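Local coordinates for subtilase cytotoxin, subunit B (PDB 3DWA), which forms the pentameric B subunit of an AB5 toxin and probably binds cell-surface glycans, including a non-human one, to deliver the toxic A subunit, at residues Asp8-Gly13 against Asp113-Ser118; Pro73-Tyr78 against Thr107-Pro112. One frame throughout, in Å; residues are numbered along the deposited sequence.

Interaction 1: residues Asp8-Gly13 against Asp113-Ser118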
ATOM      1  N   ASP C   8       9.364 -20.694 -22.560  1.00 29.36           N
ATOM      2  CA  ASP C   8       9.936 -19.354 -22.678  1.00 28.85           C
ATOM      3  C   ASP C   8       9.144 -18.400 -21.738  1.00 27.39           C
ATOM      4  O   ASP C   8       7.898 -18.385 -21.787  1.00 27.14           O
ATOM      5  CB  ASP C   8       9.807 -18.811 -24.116  1.00 30.02           C
ATOM      6  CG  ASP C   8      10.743 -19.504 -25.128  1.00 34.72           C
ATOM      7  OD1 ASP C   8      11.796 -20.095 -24.730  1.00 37.77           O
ATOM      8  OD2 ASP C   8      10.402 -19.427 -26.342  1.00 40.55           O
ATOM      9  N   GLY C   9       9.811 -17.595 -20.906  1.00 25.51           N
ATOM     10  CA  GLY C   9      11.256 -17.483 -20.749  1.00 24.66           C
ATOM     11  C   GLY C   9      11.528 -16.734 -19.449  1.00 25.04           C
ATOM     12  O   GLY C   9      10.601 -16.365 -18.703  1.00 24.70           O
HETATM   13  N   MSE C  10      12.787 -16.457 -19.188  1.00 24.67           N
HETATM   14  CA  MSE C  10      13.143 -15.630 -18.043  1.00 26.79           C
HETATM   15  C   MSE C  10      14.411 -14.880 -18.397  1.00 25.67           C
HETATM   16  O   MSE C  10      15.123 -15.295 -19.301  1.00 24.69           O
HETATM   17  CB  MSE C  10      13.385 -16.507 -16.823  1.00 25.60           C
HETATM   18  CG  MSE C  10      14.418 -17.551 -17.095  1.00 26.20           C
HETATM   19 SE   MSE C  10      14.658 -18.572 -15.513  1.00 36.85          SE
HETATM   20  CE  MSE C  10      16.232 -19.628 -15.960  1.00 26.91           C
ATOM     21  N   PHE C  11      14.676 -13.764 -17.717  1.00 25.57           N
ATOM     22  CA  PHE C  11      15.952 -13.070 -17.855  1.00 25.37           C
ATOM     23  C   PHE C  11      16.434 -12.816 -16.457  1.00 24.77           C
ATOM     24  O   PHE C  11      15.677 -12.259 -15.637  1.00 24.56           O
ATOM     25  CB  PHE C  11      15.789 -11.749 -18.622  1.00 28.11           C
ATOM     26  CG  PHE C  11      15.555 -11.939 -20.098  1.00 29.29           C
ATOM     27  CD1 PHE C  11      16.586 -12.339 -20.929  1.00 33.27           C
ATOM     28  CD2 PHE C  11      14.308 -11.779 -20.634  1.00 34.10           C
ATOM     29  CE1 PHE C  11      16.378 -12.539 -22.291  1.00 35.81           C
ATOM     30  CE2 PHE C  11      14.091 -11.974 -21.997  1.00 35.05           C
ATOM     31  CZ  PHE C  11      15.139 -12.366 -22.821  1.00 34.77           C
ATOM     32  N   SER C  12      17.663 -13.253 -16.165  1.00 22.64           N
ATOM     33  CA  SER C  12      18.215 -13.124 -14.827  1.00 22.16           C
ATOM     34  C   SER C  12      19.147 -11.943 -14.746  1.00 22.02           C
ATOM     35  O   SER C  12      19.683 -11.514 -15.802  1.00 22.34           O
ATOM     36  CB  SER C  12      18.950 -14.385 -14.394  1.00 21.35           C
ATOM     37  OG  SER C  12      18.101 -15.481 -14.534  1.00 21.42           O
ATOM     38  N   GLY C  13      19.329 -11.436 -13.508  1.00 20.76           N
ATOM     39  CA  GLY C  13      20.196 -10.276 -13.213  1.00 21.38           C
ATOM     40  C   GLY C  13      19.843  -8.979 -13.955  1.00 21.44           C
ATOM     41  O   GLY C  13      20.737  -8.217 -14.416  1.00 22.93           O
ATOM     42  N   ASP C 113      13.175 -22.185 -12.585  1.00 31.40           N
ATOM     43  CA  ASP C 113      13.614 -21.890 -13.942  1.00 32.76           C
ATOM     44  C   ASP C 113      12.477 -21.975 -14.933  1.00 32.59           C
ATOM     45  O   ASP C 113      12.043 -23.112 -15.282  1.00 36.27           O
ATOM     46  CB  ASP C 113      14.641 -22.939 -14.412  1.00 32.54           C
ATOM     47  CG  ASP C 113      15.931 -22.897 -13.646  1.00 36.73           C
ATOM     48  OD1 ASP C 113      16.327 -21.835 -13.131  1.00 35.49           O
ATOM     49  OD2 ASP C 113      16.574 -23.963 -13.580  1.00 42.17           O
ATOM     50  N   ARG C 114      12.091 -20.840 -15.508  1.00 31.21           N
ATOM     51  CA  ARG C 114      11.184 -20.850 -16.649  1.00 29.38           C
ATOM     52  C   ARG C 114      12.028 -20.914 -17.935  1.00 30.08           C
ATOM     53  O   ARG C 114      12.459 -19.887 -18.463  1.00 28.30           O
ATOM     54  CB  ARG C 114      10.240 -19.639 -16.621  1.00 28.82           C
ATOM     55  CG  ARG C 114       9.181 -19.597 -17.705  1.00 27.26           C
ATOM     56  CD  ARG C 114       8.253 -18.377 -17.560  1.00 27.19           C
ATOM     57  NE  ARG C 114       7.182 -18.388 -18.567  1.00 25.58           N
ATOM     58  CZ  ARG C 114       6.060 -19.103 -18.460  1.00 24.33           C
ATOM     59  NH1 ARG C 114       5.838 -19.840 -17.388  1.00 21.97           N
ATOM     60  NH2 ARG C 114       5.154 -19.077 -19.426  1.00 23.96           N
ATOM     61  N   LYS C 115      12.261 -22.135 -18.425  1.00 30.33           N
ATOM     62  CA  LYS C 115      13.099 -22.378 -19.595  1.00 32.34           C
ATOM     63  C   LYS C 115      12.620 -23.633 -20.345  1.00 31.77           C
ATOM     64  O   LYS C 115      12.294 -24.647 -19.714  1.00 31.69           O
ATOM     65  CB  LYS C 115      14.565 -22.567 -19.161  1.00 31.24           C
ATOM     66  CG  LYS C 115      15.569 -22.321 -20.284  1.00 35.88           C
ATOM     67  CD  LYS C 115      16.933 -22.972 -20.054  1.00 36.24           C
ATOM     68  CE  LYS C 115      17.756 -22.232 -18.988  1.00 45.62           C
ATOM     69  NZ  LYS C 115      17.769 -20.716 -19.114  1.00 47.30           N
ATOM     70  N   LYS C 116      12.584 -23.561 -21.675  1.00 31.99           N
ATOM     71  CA  LYS C 116      12.369 -24.741 -22.515  1.00 32.79           C
ATOM     72  C   LYS C 116      13.399 -25.783 -22.195  1.00 33.25           C
ATOM     73  O   LYS C 116      14.578 -25.471 -22.052  1.00 32.14           O
ATOM     74  CB  LYS C 116      12.477 -24.412 -24.004  1.00 32.82           C
ATOM     75  CG  LYS C 116      11.265 -23.717 -24.561  1.00 36.11           C
ATOM     76  CD  LYS C 116      11.006 -24.140 -25.975  1.00 41.91           C
ATOM     77  CE  LYS C 116      11.437 -23.112 -26.941  1.00 45.41           C
ATOM     78  NZ  LYS C 116      10.778 -23.371 -28.256  1.00 49.48           N
ATOM     79  N   ASN C 117      12.945 -27.029 -22.068  1.00 34.14           N
ATOM     80  CA  ASN C 117      13.866 -28.151 -21.927  1.00 34.98           C
ATOM     81  C   ASN C 117      14.691 -28.269 -23.188  1.00 35.74           C
ATOM     82  O   ASN C 117      14.317 -27.759 -24.235  1.00 34.83           O
ATOM     83  CB  ASN C 117      13.102 -29.445 -21.649  1.00 34.93           C
ATOM     84  CG  ASN C 117      12.572 -29.496 -20.234  1.00 34.22           C
ATOM     85  OD1 ASN C 117      11.408 -29.835 -19.976  1.00 34.49           O
ATOM     86  ND2 ASN C 117      13.415 -29.111 -19.310  1.00 33.76           N
ATOM     87  N   SER C 118      15.837 -28.912 -23.089  1.00 37.71           N
ATOM     88  CA  SER C 118      16.669 -29.094 -24.276  1.00 39.77           C
ATOM     89  C   SER C 118      16.223 -30.429 -24.868  1.00 40.64           C
ATOM     90  O   SER C 118      15.528 -31.218 -24.210  1.00 40.60           O
ATOM     91  CB  SER C 118      18.141 -29.140 -23.871  1.00 39.45           C
ATOM     92  OG  SER C 118      18.371 -30.299 -23.072  1.00 41.81           O
TER
HETATM   93  O   HOH W   1      13.516 -20.865 -22.687  1.00 28.60           O
HETATM   94  O   HOH W   2      14.261 -18.937 -20.339  1.00 23.29           O
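Arg114 lies along the backbone of Asp8 and Gly9, its chain extended from CG to NE. CB and CG pack against Gly9 O, and Arg114 CD comes closest, 3.3 Å from Gly9 O. Arg114 NE follows with a weak, bent bond to Asp8 O (3.3 Å, N-H...O angle 132°); its stronger acceptor is Tyr78 O on strand 73-79. Farther out, NH1 reaches Thr3 O and NH2 pairs with Glu79, so the guanidinium is fixed from several directions. The peptide bond between Asp8 and Gly9 is cis. Selenomethionine Met10 approaches from strand 10-12: its CG sits between backbone N and carbonyl carbon (chi1 55°), 3.3 Å from Arg114 O, and the extended chain brings SE of Met10 to 3.4 Å from Arg114 N, on the side of its N-H. Met10 CE ends between Asp113 OD1, at 3.6 Å, and Lys115 NZ. One water takes a weak bond from Met10 N and donates to Arg114 O; another joins Asp8 OD1 to Lys116 N. Lys116 NZ stays 4.4 Å from Asp8 OD2, too far for a salt bridge. Here the C-terminal tail packs against the start of edge strand 10-12 and the cis-peptide loop leading into it, in an OB fold as in other AB5 B subunits.

Interaction 2: residues Pro73-Tyr78 against Thr107-Pro112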
ATOM      1  N   PRO C  73      19.324  -6.254  -8.801  1.00 19.10           N
ATOM      2  CA  PRO C  73      19.235  -7.130  -9.955  1.00 19.20           C
ATOM      3  C   PRO C  73      18.221  -8.254  -9.638  1.00 19.35           C
ATOM      4  O   PRO C  73      18.301  -8.842  -8.576  1.00 19.35           O
ATOM      5  CB  PRO C  73      20.665  -7.689 -10.069  1.00 19.09           C
ATOM      6  CG  PRO C  73      21.159  -7.727  -8.605  1.00 19.37           C
ATOM      7  CD  PRO C  73      20.558  -6.472  -8.010  1.00 17.01           C
ATOM      8  N   VAL C  74      17.289  -8.508 -10.553  1.00 19.06           N
ATOM      9  CA  VAL C  74      16.141  -9.407 -10.343  1.00 19.67           C
ATOM     10  C   VAL C  74      15.959 -10.305 -11.593  1.00 20.27           C
ATOM     11  O   VAL C  74      16.550 -10.042 -12.653  1.00 20.42           O
ATOM     12  CB  VAL C  74      14.821  -8.629  -9.987  1.00 19.22           C
ATOM     13  CG1 VAL C  74      15.053  -7.785  -8.705  1.00 18.74           C
ATOM     14  CG2 VAL C  74      14.370  -7.719 -11.166  1.00 16.92           C
ATOM     15  N   ARG C  75      15.199 -11.380 -11.438  1.00 20.25           N
ATOM     16  CA  ARG C  75      14.812 -12.230 -12.550  1.00 20.06           C
ATOM     17  C   ARG C  75      13.426 -11.803 -12.939  1.00 20.78           C
ATOM     18  O   ARG C  75      12.570 -11.678 -12.065  1.00 19.56           O
ATOM     19  CB  ARG C  75      14.762 -13.685 -12.104  1.00 19.60           C
ATOM     20  CG  ARG C  75      14.194 -14.661 -13.150  1.00 19.64           C
ATOM     21  CD  ARG C  75      14.465 -16.076 -12.743  1.00 20.72           C
ATOM     22  NE  ARG C  75      15.885 -16.440 -12.812  1.00 24.88           N
ATOM     23  CZ  ARG C  75      16.382 -17.594 -12.331  1.00 26.00           C
ATOM     24  NH1 ARG C  75      15.576 -18.487 -11.749  1.00 24.85           N
ATOM     25  NH2 ARG C  75      17.683 -17.862 -12.416  1.00 22.81           N
ATOM     26  N   ILE C  76      13.233 -11.573 -14.238  1.00 20.96           N
ATOM     27  CA  ILE C  76      11.938 -11.312 -14.836  1.00 22.57           C
ATOM     28  C   ILE C  76      11.494 -12.590 -15.513  1.00 23.34           C
ATOM     29  O   ILE C  76      12.225 -13.135 -16.343  1.00 22.79           O
ATOM     30  CB  ILE C  76      11.996 -10.113 -15.867  1.00 23.66           C
ATOM     31  CG1 ILE C  76      11.808  -8.768 -15.140  1.00 26.57           C
ATOM     32  CG2 ILE C  76      10.824 -10.131 -16.817  1.00 23.99           C
ATOM     33  CD1 ILE C  76      12.879  -8.401 -14.208  1.00 33.45           C
ATOM     34  N   TYR C  77      10.304 -13.070 -15.144  1.00 22.74           N
ATOM     35  CA  TYR C  77       9.642 -14.203 -15.805  1.00 22.40           C
ATOM     36  C   TYR C  77       8.562 -13.703 -16.716  1.00 22.92           C
ATOM     37  O   TYR C  77       7.709 -12.914 -16.297  1.00 22.37           O
ATOM     38  CB  TYR C  77       8.950 -15.073 -14.782  1.00 21.01           C
ATOM     39  CG  TYR C  77       9.823 -15.773 -13.808  1.00 18.81           C
ATOM     40  CD1 TYR C  77      10.267 -17.074 -14.051  1.00 15.72           C
ATOM     41  CD2 TYR C  77      10.185 -15.161 -12.605  1.00 17.79           C
ATOM     42  CE1 TYR C  77      11.064 -17.743 -13.091  1.00 16.05           C
ATOM     43  CE2 TYR C  77      10.961 -15.813 -11.668  1.00 17.77           C
ATOM     44  CZ  TYR C  77      11.385 -17.111 -11.914  1.00 19.40           C
ATOM     45  OH  TYR C  77      12.168 -17.721 -10.973  1.00 20.36           O
ATOM     46  N   TYR C  78       8.570 -14.163 -17.969  1.00 23.64           N
ATOM     47  CA  TYR C  78       7.683 -13.605 -18.976  1.00 24.81           C
ATOM     48  C   TYR C  78       7.097 -14.700 -19.888  1.00 25.11           C
ATOM     49  O   TYR C  78       7.631 -15.793 -19.995  1.00 25.09           O
ATOM     50  CB  TYR C  78       8.421 -12.512 -19.797  1.00 24.89           C
ATOM     51  CG  TYR C  78       9.474 -13.088 -20.748  1.00 25.89           C
ATOM     52  CD1 TYR C  78       9.158 -13.359 -22.069  1.00 26.50           C
ATOM     53  CD2 TYR C  78      10.751 -13.405 -20.301  1.00 25.57           C
ATOM     54  CE1 TYR C  78      10.095 -13.920 -22.944  1.00 26.85           C
ATOM     55  CE2 TYR C  78      11.713 -13.966 -21.163  1.00 24.61           C
ATOM     56  CZ  TYR C  78      11.364 -14.231 -22.477  1.00 26.96           C
ATOM     57  OH  TYR C  78      12.280 -14.767 -23.347  1.00 28.59           O
ATOM     58  N   THR C 107      23.232 -14.294 -12.589  1.00 26.54           N
ATOM     59  CA  THR C 107      22.747 -15.460 -13.273  1.00 28.20           C
ATOM     60  C   THR C 107      22.004 -16.481 -12.342  1.00 28.83           C
ATOM     61  O   THR C 107      21.147 -17.247 -12.813  1.00 29.73           O
ATOM     62  CB  THR C 107      23.945 -16.083 -14.054  1.00 28.53           C
ATOM     63  OG1 THR C 107      23.497 -16.860 -15.170  1.00 33.87           O
ATOM     64  CG2 THR C 107      24.810 -16.834 -13.181  1.00 25.21           C
ATOM     65  N   GLU C 108      22.311 -16.437 -11.046  1.00 28.90           N
ATOM     66  CA  GLU C 108      21.682 -17.271 -10.027  1.00 29.45           C
ATOM     67  C   GLU C 108      20.626 -16.477  -9.249  1.00 28.32           C
ATOM     68  O   GLU C 108      20.949 -15.491  -8.574  1.00 27.40           O
ATOM     69  CB  GLU C 108      22.725 -17.819  -9.048  1.00 29.98           C
ATOM     70  CG  GLU C 108      23.596 -18.979  -9.612  1.00 35.18           C
ATOM     71  CD  GLU C 108      22.763 -20.129 -10.201  1.00 42.07           C
ATOM     72  OE1 GLU C 108      21.808 -20.592  -9.517  1.00 44.11           O
ATOM     73  OE2 GLU C 108      23.067 -20.561 -11.346  1.00 43.68           O
ATOM     74  N   CYS C 109      19.373 -16.922  -9.356  1.00 27.17           N
ATOM     75  CA  CYS C 109      18.235 -16.238  -8.752  1.00 27.27           C
ATOM     76  C   CYS C 109      17.357 -17.221  -7.990  1.00 27.39           C
ATOM     77  O   CYS C 109      17.463 -18.428  -8.194  1.00 26.64           O
ATOM     78  CB  CYS C 109      17.451 -15.431  -9.809  1.00 26.49           C
ATOM     79  SG  CYS C 109      18.580 -14.309 -10.771  1.00 25.99           S
ATOM     80  N   PHE C 110      16.491 -16.692  -7.127  1.00 26.51           N
ATOM     81  CA  PHE C 110      15.612 -17.508  -6.298  1.00 26.93           C
ATOM     82  C   PHE C 110      14.336 -17.955  -7.040  1.00 27.17           C
ATOM     83  O   PHE C 110      13.718 -17.190  -7.729  1.00 28.57           O
ATOM     84  CB  PHE C 110      15.274 -16.703  -5.020  1.00 26.16           C
ATOM     85  CG  PHE C 110      14.423 -17.451  -4.018  1.00 27.11           C
ATOM     86  CD1 PHE C 110      14.851 -18.663  -3.482  1.00 25.26           C
ATOM     87  CD2 PHE C 110      13.204 -16.912  -3.578  1.00 25.92           C
ATOM     88  CE1 PHE C 110      14.059 -19.346  -2.556  1.00 27.69           C
ATOM     89  CE2 PHE C 110      12.402 -17.591  -2.652  1.00 26.71           C
ATOM     90  CZ  PHE C 110      12.843 -18.812  -2.132  1.00 27.87           C
ATOM     91  N   GLY C 111      13.902 -19.182  -6.898  1.00 26.55           N
ATOM     92  CA  GLY C 111      12.686 -19.529  -7.604  1.00 27.18           C
ATOM     93  C   GLY C 111      12.911 -20.574  -8.682  1.00 27.30           C
ATOM     94  O   GLY C 111      14.037 -21.042  -8.840  1.00 26.15           O
ATOM     95  N   PRO C 112      11.846 -20.910  -9.434  1.00 27.91           N
ATOM     96  CA  PRO C 112      11.958 -21.882 -10.503  1.00 29.09           C
ATOM     97  C   PRO C 112      12.661 -21.292 -11.746  1.00 29.90           C
ATOM     98  O   PRO C 112      12.707 -20.080 -11.928  1.00 29.45           O
ATOM     99  CB  PRO C 112      10.498 -22.200 -10.843  1.00 28.34           C
ATOM    100  CG  PRO C 112       9.771 -20.873 -10.552  1.00 29.68           C
ATOM    101  CD  PRO C 112      10.484 -20.339  -9.335  1.00 28.52           C
TER
HETATM  102  O   HOH W   3      16.347 -21.167 -10.493  1.00 21.73           O
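Arg75 leaves its strand with CG anti to the backbone N (chi1 173°) and bends at chi3 (-69°), which turns its guanidinium toward Cys109, while Tyr77 swings CG beside its own backbone N (chi1 -65°) and sends its hydroxyl to Pro112. Both groups converge on Pro112 O. The Tyr77 hydroxyl donates to it in the carbonyl plane, with Tyr77 OH 2.6 Å from Pro112 O, and that oxygen also lies near the plane of the phenol ring, at its edge. Arg75 NH1 adds a weak, bent bond to the same oxygen. A water accepts from Arg75 NH1 and donates to Gly111 O, 2.8 Å away. Cys109 CB covers one guanidinium face, 3.5 Å from Arg75 CZ, and Arg75 CG rests over one face of the Tyr77 ring. Ser12 OG bonds to Arg75 NE, helping to hold the flat group in place. Pro112 CD packs 3.5 Å from Tyr77 OH, and His20 of a neighbouring subunit meets the Tyr77 ring and packs on Pro112. Cys109 is disulfide-bonded to Cys103, so the loop is tied covalently near strand 96-102 and by hydrogen bonds to central strand 73-79, at a subunit interface of the B pentamer.

Overall arrangement
Interactions 1 and 2 have centres about 9 Å apart, on the same side of the chain's centre. Along the chain interaction 2 is nested within interaction 1: residues 8-13 come first, then 73-78, then the continuous run 107-118 that supplies the second segment of both. Strands 10-12 and 73-79 are antiparallel neighbours in one sheet, and they touch directly where Phe11 N lies 2.9 Å from Ile76 O, a probable hydrogen bond. The chain after strand 96-102 thus passes from the disulfide loop over strand 73-79 to the edge strand near the N terminus. Segments near both chain ends are thereby brought together at one edge of the sheet, with the loop of interaction 2 also reaching another subunit.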